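Side-chain contacts in AT-rich interactive domain-containing protein 4 (Arabidopsis thaliana, PDB 6LQF), which recognises DNA and a trimethylated histone H3 tail through an ARID domain joined to a zinc-binding PHD finger, and probably regulates transcription in the nucleus: residues 43-48 and 116-121; 113-116 and 122-125; 32-37 and 52-57; 27-32 and 68-73. All coordinates share one frame; numbering follows the deposited sequence.

Interaction 1. Residues 43-48 and 116-121; sequences TRLVPP and ETYLLE
Leu45 packs against Thr117 and Tyr118 near the end of helix 107-118, tying the loop after helix 26-39 to the helical core of the ARID DNA-binding domain. Two apolar contacts come first. CG of Leu45 stands beside the backbone N (chi1 -59°), which sends both methyls toward the helix, and CD2 of Leu45 lies 3.8 Å from CG2 of Thr117. Lower on the same side chain, CB of Leu45 is 4.1 Å from CE1 of Tyr118. The other methyl rests on a polar atom: CD1 of Leu45 lies against the backbone carbonyl of Thr117, 3.5 Å from its O. The methyl of Thr117 also covers part of one face of the Tyr118 ring, toward its rim; its hydroxyl turns back to the carbonyl of Arg113 in the same helix. Packing against a charged group comes next. CD2 of Leu45 sits over the centre of the Arg44 guanidinium, and that arginine in turn packs on a phosphate of the bound DNA. With an alanine here, both methyls go, so the Thr117 methyl would probably face a gap and the Arg44 guanidinium would be freer to turn. The polar link is indirect, through one water. It donates to the carbonyl O of Leu45 at 2.8 Å and lies 2.7 Å from OH of Tyr118, in the plane of the ring at its edge.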
# COMPACT_ATOMS: atom_id res chain seq x y z
N THR A 43 -9.16 -2.15 -22.46
CA THR A 43 -9.48 -3.54 -22.79
C THR A 43 -8.26 -4.46 -22.82
O THR A 43 -8.35 -5.61 -22.37
CB THR A 43 -10.24 -3.59 -24.14
OG1 THR A 43 -9.44 -2.99 -25.16
CG2 THR A 43 -11.49 -2.79 -24.04
N ARG A 44 -7.10 -3.95 -23.22
CA ARG A 44 -5.91 -4.82 -23.33
C ARG A 44 -5.42 -5.34 -21.97
O ARG A 44 -4.68 -6.34 -21.90
CB ARG A 44 -4.77 -4.07 -24.02
CG ARG A 44 -4.09 -3.03 -23.16
CD ARG A 44 -2.81 -2.50 -23.80
NE ARG A 44 -1.96 -1.87 -22.80
CZ ARG A 44 -0.95 -2.49 -22.19
NH1 ARG A 44 -0.67 -3.75 -22.51
NH2 ARG A 44 -0.22 -1.85 -21.28
N LEU A 45 -5.84 -4.68 -20.89
CA LEU A 45 -5.45 -5.09 -19.53
C LEU A 45 -6.28 -6.22 -18.95
O LEU A 45 -5.91 -6.75 -17.91
CB LEU A 45 -5.52 -3.90 -18.58
CG LEU A 45 -4.62 -2.75 -19.00
CD1 LEU A 45 -4.69 -1.66 -17.94
CD2 LEU A 45 -3.20 -3.24 -19.17
N VAL A 46 -7.40 -6.59 -19.59
CA VAL A 46 -8.26 -7.64 -19.09
C VAL A 46 -8.32 -8.77 -20.13
O VAL A 46 -9.07 -8.68 -21.09
CB VAL A 46 -9.69 -7.13 -18.79
CG1 VAL A 46 -10.53 -8.23 -18.19
CG2 VAL A 46 -9.63 -5.94 -17.81
N PRO A 47 -7.50 -9.81 -19.94
CA PRO A 47 -7.39 -10.90 -20.89
C PRO A 47 -8.66 -11.76 -20.92
O PRO A 47 -9.46 -11.78 -19.97
CB PRO A 47 -6.20 -11.72 -20.35
CG PRO A 47 -5.57 -10.91 -19.25
CD PRO A 47 -6.68 -10.04 -18.72
N PRO A 48 -8.88 -12.51 -22.02
CA PRO A 48 -9.97 -13.48 -21.97
C PRO A 48 -9.70 -14.55 -20.91
O PRO A 48 -8.55 -14.80 -20.53
CB PRO A 48 -9.97 -14.08 -23.38
CG PRO A 48 -8.64 -13.79 -23.95
CD PRO A 48 -8.07 -12.58 -23.24
N GLU A 116 0.77 2.32 -11.73
CA GLU A 116 0.29 3.24 -12.75
C GLU A 116 -0.59 2.55 -13.80
O GLU A 116 -1.63 3.10 -14.20
CB GLU A 116 1.47 3.90 -13.45
CG GLU A 116 2.09 4.95 -12.56
CD GLU A 116 3.32 5.59 -13.15
OE1 GLU A 116 3.96 4.97 -14.04
OE2 GLU A 116 3.66 6.71 -12.72
N THR A 117 -0.20 1.37 -14.27
CA THR A 117 -0.98 0.65 -15.30
C THR A 117 -2.34 0.20 -14.79
O THR A 117 -3.38 0.40 -15.45
CB THR A 117 -0.14 -0.56 -15.77
OG1 THR A 117 1.10 -0.06 -16.31
CG2 THR A 117 -0.88 -1.43 -16.84
N TYR A 118 -2.37 -0.48 -13.62
CA TYR A 118 -3.57 -1.19 -13.22
C TYR A 118 -4.41 -0.47 -12.19
O TYR A 118 -5.63 -0.70 -12.10
CB TYR A 118 -3.21 -2.58 -12.65
CG TYR A 118 -2.72 -3.55 -13.68
CD1 TYR A 118 -3.63 -4.24 -14.48
CD2 TYR A 118 -1.35 -3.79 -13.85
CE1 TYR A 118 -3.20 -5.14 -15.44
CE2 TYR A 118 -0.89 -4.72 -14.80
CZ TYR A 118 -1.84 -5.37 -15.60
OH TYR A 118 -1.41 -6.30 -16.54
N LEU A 119 -3.76 0.39 -11.35
CA LEU A 119 -4.41 0.78 -10.10
C LEU A 119 -4.55 2.27 -9.86
O LEU A 119 -5.36 2.68 -9.02
CB LEU A 119 -3.64 0.16 -8.90
CG LEU A 119 -3.67 -1.37 -8.83
CD1 LEU A 119 -2.70 -1.87 -7.69
CD2 LEU A 119 -5.09 -1.79 -8.57
N LEU A 120 -3.83 3.13 -10.60
CA LEU A 120 -3.86 4.54 -10.23
C LEU A 120 -5.21 5.22 -10.48
O LEU A 120 -5.78 5.91 -9.60
CB LEU A 120 -2.75 5.26 -10.98
CG LEU A 120 -2.64 6.70 -10.58
CD1 LEU A 120 -2.44 6.92 -9.08
CD2 LEU A 120 -1.43 7.25 -11.33
N GLU A 121 -5.77 5.01 -11.68
CA GLU A 121 -7.10 5.53 -11.95
C GLU A 121 -8.13 4.94 -11.01
O GLU A 121 -9.02 5.61 -10.53
CB GLU A 121 -7.49 5.25 -13.41
CG GLU A 121 -6.57 6.01 -14.35
CD GLU A 121 -6.88 5.77 -15.82
OE1 GLU A 121 -7.68 4.86 -16.17
OE2 GLU A 121 -6.32 6.55 -16.63
O HOH W 1 -3.35 -7.79 -17.74

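Interaction 2. Residues 113-116 and 122-125; sequences RHYE and YEYA
Tyr115 OH donates to OE1 of Glu123 at 2.7 Å, and this one bond carries the buried contact. The phenol uses the anti lone pair of OE1, the one pointing away from the other carboxylate oxygen. The two side chains cross at about a right angle, and ring and carboxylate planes stand 63° apart. Around the bond the groups are close: OE1 of Glu123 is 3.4 Å from CE1 of Tyr115, and CB of Glu123 comes within 3.7 Å of the Tyr115 OH. The glutamate gets there with CG anti to its own N (chi1 179°) and an extended chain beyond. In the ARID fold this joins the two C-terminal helices of the domain, reaching from helix 107-118 to helix 120-124 across the break between them. Further out, OE1 takes a second hydrogen bond from the backbone N of Phe79; two donors on one buried oxygen would be expected to favour the charged carboxylate. The Phe79 ring also meets the Tyr115 ring, their planes nearly parallel, and Leu69, Tyr70, Val73 and Val74 of helix 66-74 pack against the tyrosine.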
# COMPACT_ATOMS: atom_id res chain seq x y z
N ARG A 113 5.42 1.22 -11.81
CA ARG A 113 4.91 1.14 -13.17
C ARG A 113 3.64 0.28 -13.21
O ARG A 113 2.65 0.63 -13.86
CB ARG A 113 5.99 0.59 -14.09
CG ARG A 113 7.13 1.54 -14.40
CD ARG A 113 8.00 1.08 -15.59
NE ARG A 113 8.54 -0.26 -15.41
CZ ARG A 113 7.95 -1.37 -15.86
NH1 ARG A 113 6.79 -1.29 -16.49
NH2 ARG A 113 8.50 -2.55 -15.67
N HIS A 114 3.63 -0.83 -12.48
CA HIS A 114 2.42 -1.67 -12.49
C HIS A 114 1.27 -0.95 -11.80
O HIS A 114 0.11 -1.12 -12.20
CB HIS A 114 2.65 -2.99 -11.76
CG HIS A 114 3.52 -3.98 -12.50
ND1 HIS A 114 3.34 -4.28 -13.82
CD2 HIS A 114 4.51 -4.79 -12.04
CE1 HIS A 114 4.20 -5.23 -14.17
NE2 HIS A 114 4.92 -5.56 -13.11
N TYR A 115 1.59 -0.14 -10.75
CA TYR A 115 0.52 0.55 -10.07
C TYR A 115 -0.09 1.58 -11.03
O TYR A 115 -1.32 1.69 -11.15
CB TYR A 115 1.04 1.24 -8.81
CG TYR A 115 -0.07 1.68 -7.87
CD1 TYR A 115 -0.78 2.88 -8.08
CD2 TYR A 115 -0.39 0.92 -6.77
CE1 TYR A 115 -1.78 3.29 -7.21
CE2 TYR A 115 -1.37 1.33 -5.92
CZ TYR A 115 -2.06 2.50 -6.14
OH TYR A 115 -3.06 2.86 -5.25
N GLU A 116 0.77 2.32 -11.73
CA GLU A 116 0.29 3.24 -12.75
C GLU A 116 -0.59 2.55 -13.80
O GLU A 116 -1.63 3.10 -14.20
CB GLU A 116 1.47 3.90 -13.45
CG GLU A 116 2.09 4.95 -12.56
CD GLU A 116 3.32 5.59 -13.15
OE1 GLU A 116 3.96 4.97 -14.04
OE2 GLU A 116 3.66 6.71 -12.72
N TYR A 122 -7.97 3.64 -10.76
CA TYR A 122 -8.87 2.98 -9.78
C TYR A 122 -8.80 3.64 -8.42
O TYR A 122 -9.83 3.89 -7.79
CB TYR A 122 -8.53 1.50 -9.69
CG TYR A 122 -9.48 0.69 -8.81
CD1 TYR A 122 -9.27 0.59 -7.41
CD2 TYR A 122 -10.55 0.01 -9.38
CE1 TYR A 122 -10.12 -0.10 -6.62
CE2 TYR A 122 -11.43 -0.74 -8.60
CZ TYR A 122 -11.21 -0.77 -7.23
OH TYR A 122 -12.07 -1.48 -6.44
N GLU A 123 -7.58 3.93 -7.97
CA GLU A 123 -7.42 4.59 -6.65
C GLU A 123 -8.19 5.92 -6.62
O GLU A 123 -8.92 6.19 -5.66
CB GLU A 123 -5.94 4.86 -6.36
CG GLU A 123 -5.72 5.58 -5.01
CD GLU A 123 -4.31 6.24 -4.92
OE1 GLU A 123 -3.28 5.54 -5.10
OE2 GLU A 123 -4.23 7.46 -4.68
N TYR A 124 -8.03 6.73 -7.67
CA TYR A 124 -8.72 8.02 -7.70
C TYR A 124 -10.26 7.85 -7.69
O TYR A 124 -10.99 8.69 -7.17
CB TYR A 124 -8.31 8.82 -8.93
CG TYR A 124 -6.84 9.22 -9.05
CD1 TYR A 124 -5.99 9.27 -7.96
CD2 TYR A 124 -6.29 9.48 -10.31
CE1 TYR A 124 -4.64 9.65 -8.11
CE2 TYR A 124 -4.97 9.85 -10.47
CZ TYR A 124 -4.14 9.93 -9.38
OH TYR A 124 -2.82 10.29 -9.63
N ALA A 125 -10.75 6.77 -8.30
CA ALA A 125 -12.20 6.57 -8.37
C ALA A 125 -12.81 5.85 -7.16
O ALA A 125 -14.01 5.55 -7.16
CB ALA A 125 -12.57 5.80 -9.62

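Interaction 3. Residues 32-37 and 52-57; sequences DVMQFL and AEFPDA. With ZN (zinc ion), chain E; nucleotides of chain C.
Met34 lays its CG over the middle of the Phe54 ring, 3.5 Å from the ring centroid and 13° off the normal, a CH-pi contact. The sulfur follows as a Met-aromatic partner: SD of Met34 is 4.4 Å from the centroid of Phe54, approaching obliquely. CG of Phe54 is anti to the backbone N (chi1 175°), which carries the ring in to helix 26-39, and there CZ of Phe54 meets CG1 of Val33 and CD1 of Leu37, each at 3.9 Å. CB of Pro55, which follows a cis peptide bond, covers part of the opposite face of the ring. A serine in place of Phe54 would probably leave Met34, Val33 and Leu37 facing a gap, with the thioether free to shift. Away from this tight core the segment 52-57 loosens: Glu53 and Asp56 are exposed, Asp56 centring an inverse gamma turn. Ala57 is buried again and lies against the DNA backbone, CA of Ala57 3.4 Å from OP1 of DT3 of chain C. Asp32, apart from the phenylalanine contact, binds the zinc ion through OD2 at 2.1 Å; His14, Cys16 and His126 complete the site. In this ARID domain Phe54 thus sits between helix 26-39, Tyr118 of helix 107-118 and Leu66 of helix 66-74, while Ala57 pairs its backbone with Leu64 just before strand 58-59 begins.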
# COMPACT_ATOMS: atom_id res chain seq x y z
N ASP A 32 -13.87 -6.08 -9.20
CA ASP A 32 -14.20 -4.66 -9.35
C ASP A 32 -13.11 -3.93 -10.16
O ASP A 32 -13.44 -3.03 -10.98
CB ASP A 32 -14.39 -3.99 -7.97
CG ASP A 32 -15.10 -2.71 -8.07
OD1 ASP A 32 -16.22 -2.62 -8.60
OD2 ASP A 32 -14.50 -1.73 -7.60
N VAL A 33 -11.85 -4.30 -9.99
CA VAL A 33 -10.78 -3.69 -10.81
C VAL A 33 -10.98 -4.02 -12.28
O VAL A 33 -10.85 -3.11 -13.14
CB VAL A 33 -9.36 -4.12 -10.36
CG1 VAL A 33 -8.31 -3.59 -11.30
CG2 VAL A 33 -9.06 -3.58 -8.96
N MET A 34 -11.33 -5.29 -12.59
CA MET A 34 -11.53 -5.67 -13.99
C MET A 34 -12.68 -4.86 -14.59
O MET A 34 -12.55 -4.34 -15.70
CB MET A 34 -11.78 -7.17 -14.09
CG MET A 34 -10.61 -7.98 -13.67
SD MET A 34 -11.14 -9.74 -13.56
CE MET A 34 -11.51 -10.08 -15.23
N GLN A 35 -13.77 -4.72 -13.84
CA GLN A 35 -14.93 -4.00 -14.38
C GLN A 35 -14.59 -2.53 -14.63
O GLN A 35 -14.95 -1.93 -15.65
CB GLN A 35 -16.12 -4.12 -13.44
CG GLN A 35 -17.39 -3.47 -14.00
CD GLN A 35 -18.38 -3.10 -12.91
OE1 GLN A 35 -18.74 -3.93 -12.07
NE2 GLN A 35 -18.81 -1.85 -12.92
N PHE A 36 -13.82 -1.96 -13.72
CA PHE A 36 -13.40 -0.56 -13.82
C PHE A 36 -12.51 -0.36 -15.03
O PHE A 36 -12.67 0.60 -15.77
CB PHE A 36 -12.65 -0.13 -12.54
CG PHE A 36 -12.13 1.26 -12.59
CD1 PHE A 36 -12.97 2.32 -12.33
CD2 PHE A 36 -10.78 1.52 -12.93
CE1 PHE A 36 -12.50 3.63 -12.43
CE2 PHE A 36 -10.33 2.82 -13.00
CZ PHE A 36 -11.18 3.86 -12.73
N LEU A 37 -11.52 -1.22 -15.21
CA LEU A 37 -10.60 -1.11 -16.34
C LEU A 37 -11.37 -1.20 -17.65
O LEU A 37 -11.05 -0.46 -18.58
CB LEU A 37 -9.53 -2.20 -16.29
CG LEU A 37 -8.55 -1.95 -15.13
CD1 LEU A 37 -7.59 -3.14 -15.02
CD2 LEU A 37 -7.76 -0.66 -15.29
N ALA A 52 -9.53 -15.73 -13.41
CA ALA A 52 -8.41 -16.66 -13.30
C ALA A 52 -7.16 -16.25 -14.06
O ALA A 52 -6.03 -16.60 -13.64
CB ALA A 52 -8.86 -18.07 -13.77
N GLU A 53 -7.35 -15.51 -15.17
CA GLU A 53 -6.27 -15.03 -16.03
C GLU A 53 -5.82 -13.56 -15.80
O GLU A 53 -5.00 -13.03 -16.57
CB GLU A 53 -6.68 -15.15 -17.49
CG GLU A 53 -7.22 -16.53 -17.88
CD GLU A 53 -6.13 -17.59 -18.06
OE1 GLU A 53 -6.48 -18.79 -18.15
OE2 GLU A 53 -4.93 -17.24 -18.10
N PHE A 54 -6.40 -12.89 -14.80
CA PHE A 54 -6.13 -11.46 -14.57
C PHE A 54 -5.25 -11.27 -13.35
O PHE A 54 -5.56 -11.86 -12.29
CB PHE A 54 -7.44 -10.72 -14.36
CG PHE A 54 -7.27 -9.29 -14.00
CD1 PHE A 54 -6.99 -8.36 -14.96
CD2 PHE A 54 -7.37 -8.89 -12.69
CE1 PHE A 54 -6.80 -7.03 -14.64
CE2 PHE A 54 -7.18 -7.57 -12.33
CZ PHE A 54 -6.88 -6.61 -13.36
N PRO A 55 -4.21 -10.43 -13.42
CA PRO A 55 -3.70 -9.74 -14.63
C PRO A 55 -2.73 -10.61 -15.38
O PRO A 55 -2.26 -11.60 -14.86
CB PRO A 55 -2.97 -8.53 -14.05
CG PRO A 55 -2.36 -9.09 -12.77
CD PRO A 55 -3.46 -10.02 -12.21
N ASP A 56 -2.43 -10.26 -16.63
CA ASP A 56 -1.41 -10.94 -17.41
C ASP A 56 -0.07 -10.28 -17.23
O ASP A 56 0.46 -9.63 -18.14
CB ASP A 56 -1.80 -10.90 -18.89
CG ASP A 56 -0.91 -11.75 -19.76
OD1 ASP A 56 -0.11 -12.56 -19.24
OD2 ASP A 56 -1.04 -11.62 -20.99
N ALA A 57 0.43 -10.33 -16.02
CA ALA A 57 1.68 -9.70 -15.61
C ALA A 57 2.30 -10.62 -14.56
O ALA A 57 1.62 -11.20 -13.71
CB ALA A 57 1.52 -8.30 -15.04
ZN ZN E . -15.47 0.10 -7.75
P DT C 3 5.76 -8.60 -17.39
OP1 DT C 3 4.77 -9.54 -16.94
OP2 DT C 3 5.66 -7.23 -17.01
O5' DT C 3 7.21 -9.10 -16.98
C5' DT C 3 7.57 -10.44 -17.22
C4' DT C 3 9.01 -10.70 -16.84
O4' DT C 3 9.86 -9.98 -17.74
C3' DT C 3 9.45 -10.31 -15.42
O3' DT C 3 10.00 -11.48 -14.86
C2' DT C 3 10.51 -9.26 -15.65
C1' DT C 3 11.01 -9.59 -17.04
N1 DT C 3 11.58 -8.48 -17.77
C2 DT C 3 12.77 -8.64 -18.43
O2 DT C 3 13.46 -9.63 -18.32
N3 DT C 3 13.19 -7.54 -19.13
C4 DT C 3 12.50 -6.36 -19.30
O4 DT C 3 12.98 -5.47 -19.98
C5 DT C 3 11.23 -6.28 -18.63
C7 DT C 3 10.42 -5.03 -18.75
C6 DT C 3 10.83 -7.34 -17.93

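Interaction 4. Residues 27-32 and 68-73; sequences EEFLRD and NLYREV. With ZN (zinc ion), chain E.
Phe29 and Tyr70 bring helix 26-39 against helix 66-74, ring to ring. Within the first helix, Arg31 grips Glu27 side-on: NE of Arg31 is 2.9 Å and NH2 of Arg31 3.0 Å from the same OE1 of Glu27, both from one face of the carboxylate. The segment 68-73 begins with Asn68, whose OD1 accepts a nearly straight bond (173°) from NH2 of Arg71 at 2.7 Å; the donor is tilted somewhat from the carbonyl plane, while the oxygen lies close to the guanidinium plane. Tyr70 then makes the contact. CE1 of Phe29 lies over one face of the tyrosine ring, 3.4 Å from CD2 of Tyr70, and CZ of Phe29 is 3.7 Å from CB of Tyr70. The ring planes are 34° apart with centroids at 5.0 Å, an oblique pair. CG of Phe29 is anti to the backbone N (chi1 173°), as is that of Tyr70, which turns each ring toward the other helix. This is helix packing in the interior of the ARID domain, and the OH of Tyr70 goes on to a hydrogen bond with Asp128. Arg71 comes next, its guanidinium already tied to Asn68. Glu72 forms salt bridges to Arg76 and Lys94 and to a basic side chain of the bound peptide.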
# COMPACT_ATOMS: atom_id res chain seq x y z
N GLU A 27 -11.18 -11.59 -4.15
CA GLU A 27 -11.94 -11.84 -5.38
C GLU A 27 -12.88 -10.67 -5.69
O GLU A 27 -12.97 -10.22 -6.86
CB GLU A 27 -12.68 -13.16 -5.28
CG GLU A 27 -13.70 -13.32 -6.38
CD GLU A 27 -13.79 -14.75 -6.83
OE1 GLU A 27 -14.68 -15.00 -7.68
OE2 GLU A 27 -12.99 -15.61 -6.34
N GLU A 28 -13.59 -10.17 -4.70
CA GLU A 28 -14.46 -9.02 -4.91
C GLU A 28 -13.66 -7.81 -5.40
O GLU A 28 -14.09 -7.11 -6.31
CB GLU A 28 -15.19 -8.66 -3.63
CG GLU A 28 -16.15 -7.51 -3.85
CD GLU A 28 -17.02 -7.18 -2.64
OE1 GLU A 28 -17.11 -8.00 -1.69
OE2 GLU A 28 -17.64 -6.10 -2.67
N PHE A 29 -12.49 -7.56 -4.80
CA PHE A 29 -11.64 -6.47 -5.27
C PHE A 29 -11.23 -6.64 -6.73
O PHE A 29 -11.39 -5.71 -7.53
CB PHE A 29 -10.40 -6.37 -4.36
CG PHE A 29 -9.41 -5.41 -4.86
CD1 PHE A 29 -9.58 -4.04 -4.61
CD2 PHE A 29 -8.29 -5.83 -5.56
CE1 PHE A 29 -8.64 -3.09 -5.12
CE2 PHE A 29 -7.34 -4.86 -6.04
CZ PHE A 29 -7.54 -3.52 -5.81
N LEU A 30 -10.67 -7.81 -7.07
CA LEU A 30 -10.14 -7.99 -8.41
C LEU A 30 -11.25 -7.91 -9.46
O LEU A 30 -11.04 -7.34 -10.54
CB LEU A 30 -9.41 -9.32 -8.52
CG LEU A 30 -8.07 -9.36 -7.75
CD1 LEU A 30 -7.50 -10.79 -7.76
CD2 LEU A 30 -7.03 -8.35 -8.32
N ARG A 31 -12.43 -8.43 -9.15
CA ARG A 31 -13.52 -8.32 -10.10
C ARG A 31 -13.93 -6.87 -10.28
O ARG A 31 -14.23 -6.45 -11.42
CB ARG A 31 -14.70 -9.21 -9.65
CG ARG A 31 -14.36 -10.69 -9.77
CD ARG A 31 -15.61 -11.52 -9.53
NE ARG A 31 -15.30 -12.94 -9.59
CZ ARG A 31 -15.25 -13.64 -10.72
NH1 ARG A 31 -15.45 -13.04 -11.89
NH2 ARG A 31 -14.94 -14.94 -10.70
N ASP A 32 -13.87 -6.08 -9.20
CA ASP A 32 -14.20 -4.66 -9.35
C ASP A 32 -13.11 -3.93 -10.16
O ASP A 32 -13.44 -3.03 -10.98
CB ASP A 32 -14.39 -3.99 -7.97
CG ASP A 32 -15.10 -2.71 -8.07
OD1 ASP A 32 -16.22 -2.62 -8.60
OD2 ASP A 32 -14.50 -1.73 -7.60
N ASN A 68 -2.64 -7.02 -2.79
CA ASN A 68 -1.77 -6.57 -1.70
C ASN A 68 -0.99 -5.35 -2.11
O ASN A 68 -0.73 -4.49 -1.26
CB ASN A 68 -0.86 -7.69 -1.25
CG ASN A 68 -1.64 -8.71 -0.41
OD1 ASN A 68 -2.23 -8.30 0.62
ND2 ASN A 68 -1.73 -9.95 -0.85
N LEU A 69 -0.66 -5.19 -3.42
CA LEU A 69 0.01 -3.97 -3.87
C LEU A 69 -0.90 -2.77 -3.56
O LEU A 69 -0.45 -1.73 -3.00
CB LEU A 69 0.28 -4.09 -5.40
CG LEU A 69 0.72 -2.80 -6.12
CD1 LEU A 69 1.99 -2.31 -5.45
CD2 LEU A 69 0.99 -3.08 -7.63
N TYR A 70 -2.18 -2.90 -3.90
CA TYR A 70 -3.14 -1.81 -3.67
C TYR A 70 -3.29 -1.51 -2.19
O TYR A 70 -3.19 -0.35 -1.80
CB TYR A 70 -4.49 -2.18 -4.26
CG TYR A 70 -5.50 -1.05 -4.16
CD1 TYR A 70 -5.41 0.07 -5.02
CD2 TYR A 70 -6.59 -1.14 -3.28
CE1 TYR A 70 -6.35 1.06 -4.96
CE2 TYR A 70 -7.55 -0.12 -3.22
CZ TYR A 70 -7.44 0.95 -4.10
OH TYR A 70 -8.39 1.95 -4.05
N ARG A 71 -3.49 -2.55 -1.37
CA ARG A 71 -3.73 -2.33 0.08
C ARG A 71 -2.53 -1.63 0.72
O ARG A 71 -2.72 -0.69 1.54
CB ARG A 71 -4.02 -3.63 0.79
CG ARG A 71 -5.39 -4.17 0.36
CD ARG A 71 -5.95 -5.23 1.22
NE ARG A 71 -5.08 -6.38 1.29
CZ ARG A 71 -5.33 -7.43 2.07
NH1 ARG A 71 -6.41 -7.43 2.86
NH2 ARG A 71 -4.50 -8.47 2.08
N GLU A 72 -1.32 -2.03 0.34
CA GLU A 72 -0.16 -1.45 1.00
C GLU A 72 0.03 0.01 0.59
O GLU A 72 0.48 0.86 1.40
CB GLU A 72 1.10 -2.23 0.67
CG GLU A 72 1.11 -3.63 1.30
CD GLU A 72 0.79 -3.65 2.82
OE1 GLU A 72 1.27 -2.76 3.55
OE2 GLU A 72 0.06 -4.57 3.32
N VAL A 73 -0.32 0.37 -0.62
CA VAL A 73 -0.13 1.75 -1.08
C VAL A 73 -1.23 2.66 -0.56
O VAL A 73 -0.90 3.77 -0.04
CB VAL A 73 -0.08 1.81 -2.62
CG1 VAL A 73 -0.15 3.29 -3.12
CG2 VAL A 73 1.22 1.17 -3.09
ZN ZN E . -15.47 0.10 -7.75

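Overall arrangement
From the N terminus, helix 26-39 opens interaction 4 and then interaction 3, which share Asp32 at the zinc site. The loop behind it opens interaction 1 at 43-48. Segment 52-57 closes interaction 3 first, a short loop lying within the longer one that 68-73 closes for interaction 4. Interaction 1 crosses both, because its second half arrives only at 116-121. Interaction 2 opens on helix 107-118 and closes a few residues on at 122-125, sharing Glu116 with interaction 1. A probable hydrogen bond between Tyr122 OH and Asp32 OD2 links interaction 2 back to the first helix, so the contacts together hold helices 26-39, 66-74, 107-118 and 120-124 in one ARID core.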